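Local coordinates for protein 4-hydroxyphenylpyruvate dioxygenase (Pseudomonas putida, PDB 5HMQ) that catalyses the metal-dependent dehydration of 3-dehydroshikimate to protocatechuate, a common intermediate of quinate and shikimate degradation, at residues G94-L99 / G130-Y135; G30-E35 / I59-P64. All blocks are in the same frame, centred on the assembly; numbering follows the deposited sequence.

How the contacts relate
Contact 2 (30-35 with 59-64) comes first along the chain and is complete before contact 1 (94-99 with 130-135) begins. Together they take in strands two to five of the eight-stranded parallel TIM barrel in the N-terminal domain, their centres about 10 Å apart. Strands 58-66 and 97-101 are neighbours, so the contacts join directly: T95 OG1 lies 2.8 Å from I59 O, probably hydrogen-bonded, and L97 O lies 2.9 Å from F62 N in a probable backbone bond. L61 packs beside L97 and L99. Four consecutive strands thus form about half of the wall around the catalytic metal site, towards which L99 and Q63 project.

Contact 1. Residues G94-L99 / G130-Y135; sequences GTDLVL and GLRIGY
D96 and R132 meet twice, once through the backbone and once through their charged ends. R132 N donates to D96 O at 2.8 Å, with a bent N-H...O angle of 136°. The arginine chain, bent at chi3 (56°), carries NH1 to D96 OD2 at 3.3 Å in a salt bridge. That bond is nearly straight (170°): OD2 sits at the edge of the guanidinium, close to its plane, and is approached on its syn side from somewhat out of the carboxylate plane. NH1 also reaches OD1 in a weak, bent bond. L97 CB lies over one face of the guanidinium, and F190 makes a cation-pi contact with R132. Further along, V98 N donates to R132 O at 3.2 Å and V98 O accepts G134 N at 2.9 Å, so both backbone polar groups of V98 are spent on this strand pair. G134 O receives a CA-H...O contact from L99 CA. This ladder belongs to the beta-alpha-beta unit of strand 97-101, helix 112-128 and strand 132-136, within the TIM barrel. The alternate residues turn their backbone groups the other way, L97 and L99 to strand 58-66, I133 to A161 and G163, while T95 OG1 is satisfied by I59 O. Side chains divide likewise. L97 and L99 face the barrel interior with R132; L97 CD1 rests on R132 CB at 3.7 Å, and L99 reaches on towards Q193 and the magnesium ion. On the helix-facing surface V98 CG1 meets I133 CD1 at 3.5 Å, the two side chains running side by side; V98 also packs on M90 of helix 76-93, I133 on F87 of that helix and on L122 of helix 112-128. L131 slips CD2 against D96 CA at 3.8 Å and also packs on F87.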
loop_
_atom_site.group_PDB
_atom_site.type_symbol
_atom_site.label_atom_id
_atom_site.label_comp_id
_atom_site.label_asym_id
_atom_site.label_seq_id
_atom_site.Cartn_x
_atom_site.Cartn_y
_atom_site.Cartn_z
ATOM N N GLY C 94 -16.376 1.214 29.881
ATOM C CA GLY C 94 -16.338 2.555 30.425
ATOM C C GLY C 94 -16.870 3.622 29.495
ATOM O O GLY C 94 -16.458 4.783 29.592
ATOM N N THR C 95 -17.776 3.263 28.594
ATOM C CA THR C 95 -18.401 4.206 27.682
ATOM C C THR C 95 -19.904 4.202 27.930
ATOM O O THR C 95 -20.456 3.246 28.481
ATOM C CB THR C 95 -18.092 3.860 26.215
ATOM O OG1 THR C 95 -18.503 4.937 25.364
ATOM C CG2 THR C 95 -18.814 2.585 25.793
ATOM N N ASP C 96 -20.567 5.290 27.541
ATOM C CA ASP C 96 -21.986 5.450 27.835
ATOM C C ASP C 96 -22.838 5.685 26.594
ATOM O O ASP C 96 -24.039 5.949 26.726
ATOM C CB ASP C 96 -22.193 6.596 28.834
ATOM C CG ASP C 96 -22.159 7.965 28.176
ATOM O OD1 ASP C 96 -21.377 8.156 27.221
ATOM O OD2 ASP C 96 -22.921 8.852 28.614
ATOM N N LEU C 97 -22.267 5.577 25.396
ATOM C CA LEU C 97 -22.991 5.880 24.168
ATOM C C LEU C 97 -22.808 4.748 23.171
ATOM O O LEU C 97 -21.682 4.293 22.941
ATOM C CB LEU C 97 -22.516 7.204 23.560
ATOM C CG LEU C 97 -23.207 7.648 22.269
ATOM C CD1 LEU C 97 -24.700 7.849 22.488
ATOM C CD2 LEU C 97 -22.567 8.919 21.726
ATOM N N VAL C 98 -23.914 4.302 22.579
ATOM C CA VAL C 98 -23.903 3.260 21.562
ATOM C C VAL C 98 -24.622 3.783 20.326
ATOM O O VAL C 98 -25.653 4.456 20.432
ATOM C CB VAL C 98 -24.552 1.952 22.068
ATOM C CG1 VAL C 98 -25.945 2.213 22.615
ATOM C CG2 VAL C 98 -24.584 0.894 20.967
ATOM N N LEU C 99 -24.061 3.493 19.155
ATOM C CA LEU C 99 -24.652 3.901 17.888
ATOM C C LEU C 99 -25.617 2.825 17.406
ATOM O O LEU C 99 -25.251 1.650 17.307
ATOM C CB LEU C 99 -23.565 4.157 16.840
ATOM C CG LEU C 99 -23.951 4.705 15.458
ATOM C CD1 LEU C 99 -22.793 5.499 14.877
ATOM C CD2 LEU C 99 -24.361 3.604 14.486
ATOM N N GLY C 130 -28.289 4.147 32.767
ATOM C CA GLY C 130 -27.367 5.264 32.716
ATOM C C GLY C 130 -26.592 5.379 31.427
ATOM O O GLY C 130 -25.457 5.864 31.435
ATOM N N LEU C 131 -27.177 4.945 30.316
ATOM C CA LEU C 131 -26.530 4.931 29.014
ATOM C C LEU C 131 -27.370 5.723 28.017
ATOM O O LEU C 131 -28.492 6.145 28.306
ATOM C CB LEU C 131 -26.305 3.492 28.531
ATOM C CG LEU C 131 -25.577 2.609 29.554
ATOM C CD1 LEU C 131 -25.528 1.160 29.098
ATOM C CD2 LEU C 131 -24.177 3.134 29.841
ATOM N N ARG C 132 -26.804 5.923 26.828
ATOM C CA ARG C 132 -27.395 6.776 25.808
ATOM C C ARG C 132 -27.444 6.049 24.470
ATOM O O ARG C 132 -26.551 5.265 24.136
ATOM C CB ARG C 132 -26.578 8.067 25.701
ATOM C CG ARG C 132 -26.630 8.911 26.971
ATOM C CD ARG C 132 -25.475 9.900 27.054
ATOM N NE ARG C 132 -25.357 10.791 25.909
ATOM C CZ ARG C 132 -24.194 11.131 25.362
ATOM N NH1 ARG C 132 -23.063 10.639 25.852
ATOM N NH2 ARG C 132 -24.160 11.954 24.326
ATOM N N ILE C 133 -28.494 6.329 23.700
ATOM C CA ILE C 133 -28.676 5.777 22.363
ATOM C C ILE C 133 -28.467 6.894 21.351
ATOM O O ILE C 133 -29.108 7.948 21.440
ATOM C CB ILE C 133 -30.068 5.143 22.186
ATOM C CG1 ILE C 133 -30.307 4.038 23.212
ATOM C CG2 ILE C 133 -30.221 4.586 20.778
ATOM C CD1 ILE C 133 -29.400 2.849 23.057
ATOM N N GLY C 134 -27.569 6.666 20.397
ATOM C CA GLY C 134 -27.416 7.566 19.270
ATOM C C GLY C 134 -27.899 6.924 17.986
ATOM O O GLY C 134 -27.359 5.899 17.561
ATOM N N TYR C 135 -28.914 7.513 17.359
ATOM C CA TYR C 135 -29.586 6.922 16.209
ATOM C C TYR C 135 -29.003 7.503 14.924
ATOM O O TYR C 135 -29.024 8.722 14.726
ATOM C CB TYR C 135 -31.092 7.176 16.292
ATOM C CG TYR C 135 -31.932 6.420 15.285
ATOM C CD1 TYR C 135 -31.666 5.090 14.981
ATOM C CD2 TYR C 135 -33.011 7.032 14.661
ATOM C CE1 TYR C 135 -32.445 4.396 14.067
ATOM C CE2 TYR C 135 -33.792 6.350 13.747
ATOM C CZ TYR C 135 -33.507 5.032 13.455
ATOM O OH TYR C 135 -34.289 4.356 12.545
#

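Contact 2. Residues G30-E35 / I59-P64; sequences GVEIFE and ITLFQP
The second and third strands of the TIM barrel, 30-34 and 58-66, run parallel and carry E32 and Q63, which lie next to ligands of the catalytic metal. Backbone bonds such as I33 N to L61 O (2.9 Å) join them, and E35 N to Q63 O at 2.8 Å ties the start of helix 35-40, after the N-cap F34, to the third strand. Inside the barrel, Q63 NE2 donates to E32 OE1 at 2.9 Å, almost along the C-O axis. A bend at chi2 (122°) swings the Q63 amide across to the glutamate. E32 OE1 also accepts a hydrogen bond from Q193 NE2, OE2 is hydrogen-bonded to S239 OG, and Q63 NE2 to E241 OE2. Q193 and E241 bind the metal, so E32 and Q63 are placed as second-shell residues likely to position them. Q63 OE1 meets the edge of the F34 ring, 3.6 Å from CD1, and P64, after a cis peptide, brings CD to 3.7 Å from F34 CE1. On the outer face I33 CG1 packs on I59 CG2, and F62 CZ touches E35 CG and CD, each at 3.7 Å, with E35 OE2 at the ring edge and the planes 71° apart. Where strand 30-34 gives way to its helix, a water donates to both E35 OE1 and P64 O, while E35 OE2 salt-bridges K86 of helix 76-93. Strand 6-8 flanks 30-34, and 97-101 flanks 58-66.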
loop_
_atom_site.group_PDB
_atom_site.type_symbol
_atom_site.label_atom_id
_atom_site.label_comp_id
_atom_site.label_asym_id
_atom_site.label_seq_id
_atom_site.Cartn_x
_atom_site.Cartn_y
_atom_site.Cartn_z
ATOM N N GLY C 30 -10.324 10.775 21.835
ATOM C CA GLY C 30 -11.243 9.674 22.022
ATOM C C GLY C 30 -11.148 8.660 20.900
ATOM O O GLY C 30 -10.402 8.837 19.934
ATOM N N VAL C 31 -11.912 7.582 21.055
ATOM C CA VAL C 31 -11.931 6.496 20.081
ATOM C C VAL C 31 -13.312 5.857 20.093
ATOM O O VAL C 31 -13.912 5.661 21.154
ATOM C CB VAL C 31 -10.826 5.457 20.375
ATOM C CG1 VAL C 31 -10.884 5.003 21.827
ATOM C CG2 VAL C 31 -10.951 4.269 19.445
ATOM N N GLU C 32 -13.826 5.546 18.903
ATOM C CA GLU C 32 -14.997 4.691 18.775
ATOM C C GLU C 32 -14.524 3.246 18.703
ATOM O O GLU C 32 -13.710 2.898 17.840
ATOM C CB GLU C 32 -15.829 5.030 17.536
ATOM C CG GLU C 32 -15.809 6.476 17.079
ATOM C CD GLU C 32 -16.616 6.680 15.798
ATOM O OE1 GLU C 32 -17.414 5.784 15.444
ATOM O OE2 GLU C 32 -16.452 7.729 15.141
ATOM N N ILE C 33 -15.009 2.414 19.619
ATOM C CA ILE C 33 -14.674 0.994 19.614
ATOM C C ILE C 33 -15.621 0.289 18.650
ATOM O O ILE C 33 -16.822 0.179 18.909
ATOM C CB ILE C 33 -14.747 0.386 21.018
ATOM C CG1 ILE C 33 -13.638 0.961 21.899
ATOM C CG2 ILE C 33 -14.627 -1.125 20.947
ATOM C CD1 ILE C 33 -12.248 0.501 21.512
ATOM N N PHE C 34 -15.083 -0.174 17.526
ATOM C CA PHE C 34 -15.838 -0.993 16.590
ATOM C C PHE C 34 -15.935 -2.404 17.155
ATOM O O PHE C 34 -14.920 -2.991 17.538
ATOM C CB PHE C 34 -15.148 -0.988 15.224
ATOM C CG PHE C 34 -15.985 -1.541 14.101
ATOM C CD1 PHE C 34 -17.104 -0.862 13.650
ATOM C CD2 PHE C 34 -15.628 -2.725 13.472
ATOM C CE1 PHE C 34 -17.867 -1.363 12.609
ATOM C CE2 PHE C 34 -16.384 -3.232 12.429
ATOM C CZ PHE C 34 -17.505 -2.550 11.996
ATOM N N GLU C 35 -17.159 -2.934 17.239
ATOM C CA GLU C 35 -17.373 -4.180 17.973
ATOM C C GLU C 35 -16.551 -5.325 17.396
ATOM O O GLU C 35 -16.046 -6.172 18.144
ATOM C CB GLU C 35 -18.855 -4.556 17.974
ATOM C CG GLU C 35 -19.131 -5.820 18.776
ATOM C CD GLU C 35 -20.605 -6.119 18.930
ATOM O OE1 GLU C 35 -21.394 -5.685 18.066
ATOM O OE2 GLU C 35 -20.969 -6.797 19.915
ATOM N N ILE C 59 -13.063 6.386 25.579
ATOM C CA ILE C 59 -13.901 5.617 24.665
ATOM C C ILE C 59 -15.204 6.394 24.515
ATOM O O ILE C 59 -16.068 6.360 25.392
ATOM C CB ILE C 59 -14.133 4.190 25.161
ATOM C CG1 ILE C 59 -12.799 3.449 25.269
ATOM C CG2 ILE C 59 -15.075 3.449 24.223
ATOM C CD1 ILE C 59 -12.932 2.019 25.756
ATOM N N THR C 60 -15.341 7.107 23.399
ATOM C CA THR C 60 -16.447 8.034 23.205
ATOM C C THR C 60 -17.684 7.390 22.590
ATOM O O THR C 60 -18.750 8.019 22.591
ATOM C CB THR C 60 -16.002 9.206 22.324
ATOM O OG1 THR C 60 -15.619 8.714 21.033
ATOM C CG2 THR C 60 -14.817 9.925 22.948
ATOM N N LEU C 61 -17.579 6.165 22.076
ATOM C CA LEU C 61 -18.713 5.523 21.424
ATOM C C LEU C 61 -18.430 4.041 21.238
ATOM O O LEU C 61 -17.293 3.651 20.962
ATOM C CB LEU C 61 -19.013 6.175 20.065
ATOM C CG LEU C 61 -20.079 5.509 19.195
ATOM C CD1 LEU C 61 -21.461 5.650 19.807
ATOM C CD2 LEU C 61 -20.052 6.074 17.784
ATOM N N PHE C 62 -19.472 3.228 21.387
ATOM C CA PHE C 62 -19.447 1.819 21.024
ATOM C C PHE C 62 -20.400 1.616 19.855
ATOM O O PHE C 62 -21.526 2.124 19.874
ATOM C CB PHE C 62 -19.849 0.934 22.207
ATOM C CG PHE C 62 -19.973 -0.524 21.857
ATOM C CD1 PHE C 62 -18.844 -1.315 21.726
ATOM C CD2 PHE C 62 -21.216 -1.099 21.651
ATOM C CE1 PHE C 62 -18.951 -2.654 21.404
ATOM C CE2 PHE C 62 -21.331 -2.438 21.326
ATOM C CZ PHE C 62 -20.195 -3.216 21.203
ATOM N N GLN C 63 -19.952 0.883 18.841
ATOM C CA GLN C 63 -20.731 0.732 17.612
ATOM C C GLN C 63 -20.291 -0.503 16.826
ATOM O O GLN C 63 -19.161 -0.968 16.982
ATOM C CB GLN C 63 -20.599 1.994 16.748
ATOM C CG GLN C 63 -19.190 2.271 16.243
ATOM C CD GLN C 63 -19.112 2.354 14.729
ATOM O OE1 GLN C 63 -19.757 1.583 14.021
ATOM N NE2 GLN C 63 -18.324 3.298 14.227
ATOM N N PRO C 64 -21.184 -1.049 15.981
ATOM C CA PRO C 64 -22.567 -0.615 15.766
ATOM C C PRO C 64 -23.606 -1.558 16.365
ATOM O O PRO C 64 -23.277 -2.676 16.762
ATOM C CB PRO C 64 -22.672 -0.604 14.246
ATOM C CG PRO C 64 -21.826 -1.790 13.837
ATOM C CD PRO C 64 -20.751 -1.966 14.910
HETATM O O HOH W 1 -23.952 -4.742 18.638
#